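Local coordinates for Two-component system sensor histidine kinase (Bacteroides thetaiotaomicron, PDB 3OTT), which probably senses saccharides through this extracellular portion, two beta-propellers and a beta-sandwich, and signals by histidine-kinase autophosphorylation to control transcription, at residues B[69-72]-B[73-77]; B[640-644]-B[645-649]; B[656-659]-B[660-663]; B[715-719]-B[720-724]. One frame throughout, in Å; residues are numbered along the deposited sequence.

Contact 1. Residues B[69-72]-B[73-77]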
# COMPACT_ATOMS: atom_id res chain seq x y z
N VAL B 69 4.75 6.20 -23.95
CA VAL B 69 4.27 6.02 -22.60
C VAL B 69 2.77 6.31 -22.56
O VAL B 69 2.27 7.05 -23.40
CB VAL B 69 4.91 6.98 -21.55
CG1 VAL B 69 6.27 6.55 -21.24
CG2 VAL B 69 4.86 8.43 -21.97
N ILE B 70 2.09 5.77 -21.55
CA ILE B 70 0.69 6.03 -21.36
C ILE B 70 0.55 7.22 -20.37
O ILE B 70 1.18 7.20 -19.30
CB ILE B 70 -0.01 4.76 -20.82
CG1 ILE B 70 0.03 3.65 -21.89
CG2 ILE B 70 -1.44 5.07 -20.37
CD1 ILE B 70 -0.67 2.32 -21.45
N ILE B 71 -0.30 8.20 -20.74
CA ILE B 71 -0.53 9.42 -19.99
C ILE B 71 -2.03 9.56 -19.63
O ILE B 71 -2.91 9.29 -20.45
CB ILE B 71 -0.05 10.68 -20.86
CG1 ILE B 71 1.46 10.69 -21.12
CG2 ILE B 71 -0.49 11.98 -20.30
CD1 ILE B 71 2.31 10.53 -19.91
N ASP B 72 -2.32 9.95 -18.39
CA ASP B 72 -3.70 10.19 -17.88
C ASP B 72 -4.66 9.00 -18.06
O ASP B 72 -5.84 9.20 -18.13
CB ASP B 72 -4.30 11.51 -18.45
CG ASP B 72 -3.44 12.77 -18.13
OD1 ASP B 72 -2.54 12.68 -17.24
OD2 ASP B 72 -3.68 13.86 -18.76
N ASN B 73 -4.12 7.78 -18.14
CA ASN B 73 -4.94 6.57 -18.27
C ASN B 73 -5.84 6.68 -19.53
O ASN B 73 -6.95 6.14 -19.57
CB ASN B 73 -5.83 6.44 -17.03
CG ASN B 73 -6.31 5.01 -16.78
OD1 ASN B 73 -5.71 4.02 -17.22
ND2 ASN B 73 -7.41 4.89 -16.04
N THR B 74 -5.40 7.45 -20.53
CA THR B 74 -6.19 7.57 -21.73
C THR B 74 -5.40 7.84 -23.00
O THR B 74 -5.95 7.64 -24.08
CB THR B 74 -7.39 8.55 -21.59
OG1 THR B 74 -8.25 8.38 -22.71
CG2 THR B 74 -6.96 10.03 -21.53
N TYR B 75 -4.16 8.32 -22.90
CA TYR B 75 -3.38 8.63 -24.14
C TYR B 75 -2.17 7.73 -24.33
O TYR B 75 -1.54 7.28 -23.39
CB TYR B 75 -2.88 10.09 -24.18
CG TYR B 75 -3.93 11.15 -23.92
CD1 TYR B 75 -4.88 11.50 -24.91
CD2 TYR B 75 -3.97 11.82 -22.71
CE1 TYR B 75 -5.87 12.46 -24.64
CE2 TYR B 75 -4.97 12.78 -22.43
CZ TYR B 75 -5.89 13.09 -23.39
OH TYR B 75 -6.81 14.07 -23.06
N LEU B 76 -1.82 7.48 -25.56
CA LEU B 76 -0.51 6.91 -25.87
C LEU B 76 0.27 8.07 -26.48
O LEU B 76 -0.16 8.57 -27.53
CB LEU B 76 -0.61 5.74 -26.87
CG LEU B 76 -0.96 4.32 -26.41
CD1 LEU B 76 -1.81 4.25 -25.17
CD2 LEU B 76 -1.66 3.56 -27.52
N TYR B 77 1.30 8.54 -25.77
CA TYR B 77 2.27 9.51 -26.28
C TYR B 77 3.37 8.70 -26.92
O TYR B 77 4.01 7.87 -26.26
CB TYR B 77 2.87 10.41 -25.13
CG TYR B 77 2.04 11.61 -24.74
CD1 TYR B 77 0.65 11.50 -24.60
CD2 TYR B 77 2.64 12.84 -24.47
CE1 TYR B 77 -0.15 12.62 -24.26
CE2 TYR B 77 1.90 13.96 -24.09
CZ TYR B 77 0.50 13.86 -23.99
OH TYR B 77 -0.25 14.98 -23.64

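Contact 2. Residues B[640-644]-B[645-649]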
# COMPACT_ATOMS: atom_id res chain seq x y z
N ALA B 640 -13.27 -5.42 -31.97
CA ALA B 640 -13.52 -4.92 -33.34
C ALA B 640 -14.97 -4.99 -33.78
O ALA B 640 -15.67 -5.94 -33.51
CB ALA B 640 -12.65 -5.66 -34.32
N LEU B 641 -15.42 -3.97 -34.50
CA LEU B 641 -16.73 -3.99 -35.10
C LEU B 641 -16.59 -3.90 -36.63
O LEU B 641 -15.90 -3.02 -37.12
CB LEU B 641 -17.56 -2.80 -34.59
CG LEU B 641 -18.94 -2.56 -35.25
CD1 LEU B 641 -19.88 -3.70 -34.94
CD2 LEU B 641 -19.55 -1.29 -34.75
N TYR B 642 -17.22 -4.82 -37.36
CA TYR B 642 -17.30 -4.76 -38.81
C TYR B 642 -18.74 -4.53 -39.25
O TYR B 642 -19.70 -5.10 -38.67
CB TYR B 642 -16.83 -6.07 -39.43
CG TYR B 642 -15.38 -6.45 -39.19
CD1 TYR B 642 -14.99 -6.93 -37.95
CD2 TYR B 642 -14.43 -6.35 -40.21
CE1 TYR B 642 -13.66 -7.29 -37.70
CE2 TYR B 642 -13.06 -6.74 -39.98
CZ TYR B 642 -12.72 -7.21 -38.70
OH TYR B 642 -11.47 -7.59 -38.35
N ILE B 643 -18.87 -3.70 -40.27
CA ILE B 643 -20.14 -3.48 -40.95
C ILE B 643 -19.87 -3.80 -42.41
O ILE B 643 -18.89 -3.31 -43.00
CB ILE B 643 -20.61 -2.02 -40.80
CG1 ILE B 643 -21.00 -1.75 -39.35
CG2 ILE B 643 -21.74 -1.69 -41.83
CD1 ILE B 643 -20.87 -0.31 -38.95
N ASN B 644 -20.72 -4.66 -42.99
CA ASN B 644 -20.51 -5.16 -44.34
C ASN B 644 -19.11 -5.61 -44.51
O ASN B 644 -18.49 -5.41 -45.56
CB ASN B 644 -20.84 -4.09 -45.40
CG ASN B 644 -22.26 -3.62 -45.29
OD1 ASN B 644 -23.18 -4.44 -45.14
ND2 ASN B 644 -22.45 -2.32 -45.29
N ASN B 645 -18.57 -6.21 -43.46
CA ASN B 645 -17.31 -6.87 -43.64
C ASN B 645 -16.10 -5.92 -43.75
O ASN B 645 -15.00 -6.35 -44.12
CB ASN B 645 -17.42 -7.79 -44.85
CG ASN B 645 -16.49 -8.95 -44.75
OD1 ASN B 645 -16.45 -9.65 -43.73
ND2 ASN B 645 -15.70 -9.16 -45.81
N GLN B 646 -16.30 -4.66 -43.37
CA GLN B 646 -15.24 -3.67 -43.23
C GLN B 646 -15.06 -3.19 -41.80
O GLN B 646 -16.02 -2.80 -41.12
CB GLN B 646 -15.60 -2.45 -44.05
CG GLN B 646 -15.75 -2.73 -45.54
CD GLN B 646 -15.66 -1.46 -46.33
OE1 GLN B 646 -16.62 -1.06 -47.00
NE2 GLN B 646 -14.50 -0.78 -46.23
N LEU B 647 -13.82 -3.19 -41.33
CA LEU B 647 -13.58 -2.86 -39.92
C LEU B 647 -13.91 -1.36 -39.70
O LEU B 647 -13.49 -0.50 -40.49
CB LEU B 647 -12.16 -3.22 -39.58
CG LEU B 647 -11.42 -2.92 -38.27
CD1 LEU B 647 -11.16 -1.47 -38.11
CD2 LEU B 647 -12.19 -3.48 -37.15
N VAL B 648 -14.70 -1.03 -38.69
CA VAL B 648 -15.09 0.39 -38.49
C VAL B 648 -14.79 0.94 -37.08
O VAL B 648 -14.99 0.24 -36.07
CB VAL B 648 -16.59 0.67 -38.82
CG1 VAL B 648 -16.84 0.61 -40.37
CG2 VAL B 648 -17.52 -0.28 -38.05
N SER B 649 -14.35 2.19 -37.00
CA SER B 649 -14.04 2.77 -35.68
C SER B 649 -14.16 4.26 -35.75
O SER B 649 -14.20 4.82 -36.84
CB SER B 649 -12.60 2.39 -35.22
OG SER B 649 -11.66 2.95 -36.15
O HOH W 1 -13.96 -1.52 -34.45

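Contact 3. Residues B[656-659]-B[660-663]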
# COMPACT_ATOMS: atom_id res chain seq x y z
N VAL B 656 -19.86 5.85 -35.58
CA VAL B 656 -19.60 4.61 -34.92
C VAL B 656 -18.77 4.86 -33.66
O VAL B 656 -17.87 5.66 -33.71
CB VAL B 656 -18.94 3.60 -35.91
CG1 VAL B 656 -18.10 2.65 -35.20
CG2 VAL B 656 -19.99 2.85 -36.62
N PRO B 657 -19.10 4.20 -32.54
CA PRO B 657 -18.29 4.50 -31.33
C PRO B 657 -17.15 3.47 -31.18
O PRO B 657 -16.98 2.61 -32.05
CB PRO B 657 -19.33 4.40 -30.19
CG PRO B 657 -20.25 3.25 -30.69
CD PRO B 657 -20.27 3.35 -32.24
N ASN B 658 -16.32 3.64 -30.14
CA ASN B 658 -15.31 2.64 -29.79
C ASN B 658 -15.98 1.49 -29.12
O ASN B 658 -16.44 1.59 -27.96
CB ASN B 658 -14.20 3.18 -28.88
CG ASN B 658 -12.94 2.22 -28.89
OD1 ASN B 658 -13.05 1.05 -29.22
ND2 ASN B 658 -11.79 2.74 -28.55
N ILE B 659 -16.00 0.38 -29.87
CA ILE B 659 -16.71 -0.84 -29.51
C ILE B 659 -16.23 -1.38 -28.16
O ILE B 659 -17.02 -1.97 -27.42
CB ILE B 659 -16.60 -1.91 -30.63
CG1 ILE B 659 -17.60 -3.05 -30.44
CG2 ILE B 659 -15.15 -2.52 -30.74
CD1 ILE B 659 -19.04 -2.61 -30.52
N ARG B 660 -14.96 -1.16 -27.82
CA ARG B 660 -14.44 -1.67 -26.55
C ARG B 660 -15.08 -1.00 -25.33
O ARG B 660 -15.14 -1.61 -24.28
CB ARG B 660 -12.93 -1.52 -26.55
CG ARG B 660 -12.17 -2.12 -25.31
CD ARG B 660 -10.74 -1.56 -25.25
NE ARG B 660 -10.05 -2.04 -24.06
CZ ARG B 660 -8.77 -1.81 -23.75
NH1 ARG B 660 -8.00 -1.08 -24.54
NH2 ARG B 660 -8.28 -2.32 -22.65
N TYR B 661 -15.60 0.23 -25.49
CA TYR B 661 -16.08 1.07 -24.39
C TYR B 661 -17.56 1.43 -24.47
O TYR B 661 -17.99 2.48 -23.94
CB TYR B 661 -15.23 2.36 -24.30
CG TYR B 661 -13.80 2.05 -23.89
CD1 TYR B 661 -13.50 1.57 -22.59
CD2 TYR B 661 -12.77 2.18 -24.82
CE1 TYR B 661 -12.19 1.24 -22.26
CE2 TYR B 661 -11.45 1.85 -24.49
CZ TYR B 661 -11.17 1.40 -23.22
OH TYR B 661 -9.86 1.08 -22.96
N THR B 662 -18.34 0.60 -25.17
CA THR B 662 -19.73 0.91 -25.37
C THR B 662 -20.56 -0.24 -24.90
O THR B 662 -20.25 -1.38 -25.21
CB THR B 662 -20.10 1.13 -26.86
OG1 THR B 662 -19.01 1.77 -27.51
CG2 THR B 662 -21.24 2.09 -26.93
N ASN B 663 -21.62 0.10 -24.18
CA ASN B 663 -22.64 -0.82 -23.73
C ASN B 663 -23.85 -0.80 -24.71
O ASN B 663 -24.73 -1.68 -24.66
CB ASN B 663 -23.11 -0.35 -22.32
CG ASN B 663 -21.93 -0.29 -21.27
OD1 ASN B 663 -21.81 0.68 -20.49
ND2 ASN B 663 -21.08 -1.34 -21.23

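Contact 4. Residues B[715-719]-B[720-724]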
# COMPACT_ATOMS: atom_id res chain seq x y z
N SER B 715 -26.21 -11.57 -40.13
CA SER B 715 -26.56 -10.88 -41.40
C SER B 715 -28.06 -10.52 -41.50
O SER B 715 -28.88 -11.09 -40.77
CB SER B 715 -26.11 -11.74 -42.56
OG SER B 715 -26.92 -12.89 -42.57
N ASN B 716 -28.39 -9.54 -42.35
CA ASN B 716 -29.77 -9.13 -42.61
C ASN B 716 -30.62 -8.84 -41.37
O ASN B 716 -31.78 -9.28 -41.32
CB ASN B 716 -30.52 -10.19 -43.41
CG ASN B 716 -29.77 -10.66 -44.60
OD1 ASN B 716 -29.53 -11.86 -44.74
ND2 ASN B 716 -29.41 -9.73 -45.48
N LEU B 717 -30.08 -8.10 -40.41
CA LEU B 717 -30.90 -7.76 -39.28
C LEU B 717 -31.93 -6.73 -39.69
O LEU B 717 -31.62 -5.84 -40.48
CB LEU B 717 -30.06 -7.28 -38.10
CG LEU B 717 -29.07 -8.36 -37.62
CD1 LEU B 717 -28.07 -7.76 -36.69
CD2 LEU B 717 -29.89 -9.44 -36.92
N SER B 718 -33.17 -6.93 -39.21
CA SER B 718 -34.29 -5.97 -39.33
C SER B 718 -34.25 -4.89 -38.27
O SER B 718 -33.73 -5.09 -37.18
CB SER B 718 -35.63 -6.72 -39.17
OG SER B 718 -35.81 -7.51 -40.34
N TYR B 719 -34.89 -3.75 -38.54
CA TYR B 719 -34.84 -2.70 -37.56
C TYR B 719 -35.39 -3.25 -36.23
O TYR B 719 -36.18 -4.21 -36.21
CB TYR B 719 -35.55 -1.44 -38.06
CG TYR B 719 -37.06 -1.56 -37.99
CD1 TYR B 719 -37.79 -0.84 -37.06
CD2 TYR B 719 -37.73 -2.46 -38.83
CE1 TYR B 719 -39.18 -0.99 -37.00
CE2 TYR B 719 -39.06 -2.63 -38.77
CZ TYR B 719 -39.80 -1.89 -37.86
OH TYR B 719 -41.16 -2.11 -37.87
N GLY B 720 -34.95 -2.67 -35.12
CA GLY B 720 -35.36 -3.13 -33.81
C GLY B 720 -34.20 -3.12 -32.80
O GLY B 720 -33.07 -2.67 -33.09
N ASN B 721 -34.51 -3.64 -31.62
CA ASN B 721 -33.64 -3.74 -30.50
C ASN B 721 -33.16 -5.17 -30.33
O ASN B 721 -33.97 -6.11 -30.38
CB ASN B 721 -34.39 -3.29 -29.27
CG ASN B 721 -34.60 -1.77 -29.25
OD1 ASN B 721 -33.65 -1.01 -29.09
ND2 ASN B 721 -35.83 -1.34 -29.36
N TYR B 722 -31.86 -5.33 -30.13
CA TYR B 722 -31.22 -6.63 -29.87
C TYR B 722 -30.24 -6.44 -28.71
O TYR B 722 -29.92 -5.29 -28.33
CB TYR B 722 -30.47 -7.16 -31.10
CG TYR B 722 -31.29 -7.17 -32.35
CD1 TYR B 722 -31.24 -6.11 -33.26
CD2 TYR B 722 -32.12 -8.25 -32.63
CE1 TYR B 722 -32.01 -6.12 -34.41
CE2 TYR B 722 -32.90 -8.27 -33.79
CZ TYR B 722 -32.83 -7.21 -34.65
OH TYR B 722 -33.60 -7.25 -35.76
N GLN B 723 -29.77 -7.55 -28.16
CA GLN B 723 -28.76 -7.53 -27.10
C GLN B 723 -27.87 -8.74 -27.36
O GLN B 723 -28.36 -9.85 -27.36
CB GLN B 723 -29.43 -7.61 -25.71
CG GLN B 723 -28.47 -7.62 -24.56
CD GLN B 723 -29.15 -7.76 -23.20
OE1 GLN B 723 -29.61 -8.84 -22.84
NE2 GLN B 723 -29.19 -6.66 -22.43
N LEU B 724 -26.58 -8.50 -27.60
CA LEU B 724 -25.63 -9.56 -27.80
C LEU B 724 -25.07 -9.99 -26.44
O LEU B 724 -24.52 -9.18 -25.68
CB LEU B 724 -24.47 -8.99 -28.58
CG LEU B 724 -23.68 -9.75 -29.60
CD1 LEU B 724 -22.25 -9.23 -29.58
CD2 LEU B 724 -23.80 -11.29 -29.56

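Contact 1. Residues B[69-72]-B[73-77]
Ile71 lays its CG1 over one face of the Tyr77 ring, 3.8 Å from the ring centre and only 18° off the normal, a CH-pi contact displaced toward the CD1 rim. Standing anti to the carbonyl carbon (chi1 -65°) carries CG1 onto that ring and leaves Ile71 CG2 between the two tyrosines, 4.0 Å from Tyr77 CE1 and 4.2 Å from Tyr75 CD2. The forked isoleucine is thus the bump, and the two tyrosines make the hollow it fills. Val69 extends the same face with looser packing against the CB of Tyr77, and strand 105-111 packs onto Val69 and Ile71 from the next blade. On the other face Ile70 and Leu76, a non-hydrogen-bonded pair, lie side by side with Ile70 CG1 3.8 Å from Leu76 CD1. Near the turn the carboxylate of Asp72 comes to the edge of the Tyr75 ring, its plane turned 63° from that of the ring. Both polar ends look across the interface: Asp72 forms a salt bridge with Arg374 of the second subunit, and Tyr75 OH a hydrogen bond with His372 of the second subunit. At the bend, Ile71 O accepts from Thr74 N at 3.1 Å and from Tyr75 N at 2.9 Å, and the two residues facing one make a classic beta bulge. Such a bulged hairpin here joins the first two strands of a four-stranded beta-propeller blade.

Contact 2. Residues B[640-644]-B[645-649]
Val648 O receives the shortest polar bond here, 2.6 Å from a water that in turn accepts from Leu641 N. It bridges the strands where their main chains have drawn apart, in place of the return bond of the Leu641-Val648 pair, whose direct bond, from Val648 N to Leu641 O, is 2.8 Å long and nearly straight. Nearer the bend, Ile643 and Gln646 exchange backbone bonds in both directions and close a type I' turn with Asn644 and Asn645 at its corners. Tyr642 and Leu647 meet on one side of the hairpin: Leu647 CB sits 3.7 Å from Tyr642 CE2, while Leu647 CD2 lies over one face of the ring, toward its rim. With CG anti to the backbone N (chi1 173°), Leu647 also sends CD2 on to Ala640 CB, 3.6 Å away. On the reverse side Val648 CG2 is wedged against Ile643 CD1 at 3.5 Å, tighter than usual for two methyls, and touches Leu641 CG as well. The phenol of Tyr642 bonds Glu677, and its ring makes a cation-pi contact with Arg711. With an alanine here, Leu647 would probably lose the surface it packs on, Glu677 its hydroxyl partner and Arg711 the ring it lies against. Three direct backbone bonds plus one water thus hold the hairpin, with apolar packing on both faces and one phenol tying it to Glu677 by hydroxyl and to Arg711 by ring.

Contact 3. Residues B[656-659]-B[660-663]
Asn658 accepts three hydrogen bonds, from Arg660, Tyr661 and Thr662 just after it. Its main-chain O takes two, from Thr662 OG1 at 2.6 Å and from Tyr661 N at 2.9 Å, and these donors arrive from opposite faces of the carbonyl plane. The third goes to the side chain: with CG anti to the backbone N (chi1 -163°), Asn658 OD1 swings round to Arg660 N, 3.2 Å away and above the amide plane, forming an Asx turn at the start of a short 3-10 turn. Van der Waals packing is lighter. Asn658 ND2 lies in the plane of the Tyr661 ring at its edge, 3.9 Å from Tyr661 CD2, the amide standing almost perpendicular to the ring, and Pro657 CG rests against Thr662 OG1. Charged and polar ends then reach to the propeller: Arg660 pairs with Asp30, Tyr661 OH bonds Glu32, and Asn658 ND2 donates to Arg90 O. A leucine in place of Asn658 would probably leave Arg660 N without its side-chain acceptor and Arg90 O without this donor. Chemically, the main-chain O of Asn658 holds Tyr661 and Thr662, while the amide splits its work, OD1 accepting within the turn and ND2 donating to the propeller at Arg90 O.

Contact 4. Residues B[715-719]-B[720-724]
Tyr722 reaches back along the chain to Ser718, its OH donating a 2.6 Å hydrogen bond to Ser718 O. That oxygen lies in the plane of the phenol ring at its edge, 3.4 Å from Tyr722 CE1, and the hydroxyl approaches it tilted 25° from the carbonyl plane. What aims the ring at the loop is its first torsion (chi1 -51°), which sets CG anti to the carbonyl carbon and beside the backbone N. Leu717 comes to the same ring obliquely, with its CD2 4.3 Å from Tyr722 CZ. Both side chains also pack on Leu695 of strand 691-696, with Ile746 further backing the tyrosine and Leu674 the leucine. A tyrosine near the start of a strand, bonded through its OH to the backbone four residues earlier, with leucine five before it and glycine two before it, is a tyrosine corner, a hallmark of Greek-key beta-sandwiches and at home in this E-set-like Y_Y_Y domain. The corner lies where the chain leaves strand 711-714 of one sheet and enters strand 720-728 of the other. Gly720 makes the bend possible: with phi at 140°, any CB would press against Tyr719 O. Tyr719 itself points away from the corner, and its side chain leans on Pro748. The loop is tied down further by Leu717, whose carbonyl O accepts from Asn672 ND2 while its side chain also meets Met698.

How the contacts relate
Along the chain the contacts follow one another in series, contact 1 in a propeller blade and contacts 2 to 4 in the C-terminal beta-sandwich. Contacts 2 and 3 touch, their centres 12 Å apart: Ile659 packs on Ala640, and Val656 on Ile643 and Val648, so the loop lies against the hairpin. Contact 4 sits about 16 Å (centre to centre) from contact 2, at a crossing between the two sheets. Contact 3 comes within about 7 Å (nearest atoms) of contact 1, and both reach Arg90, contact 1 through Asn73 and contact 3 through Asn658. Contact 3 thus belongs to the junction between propeller and sandwich, while contact 1 also meets the second subunit.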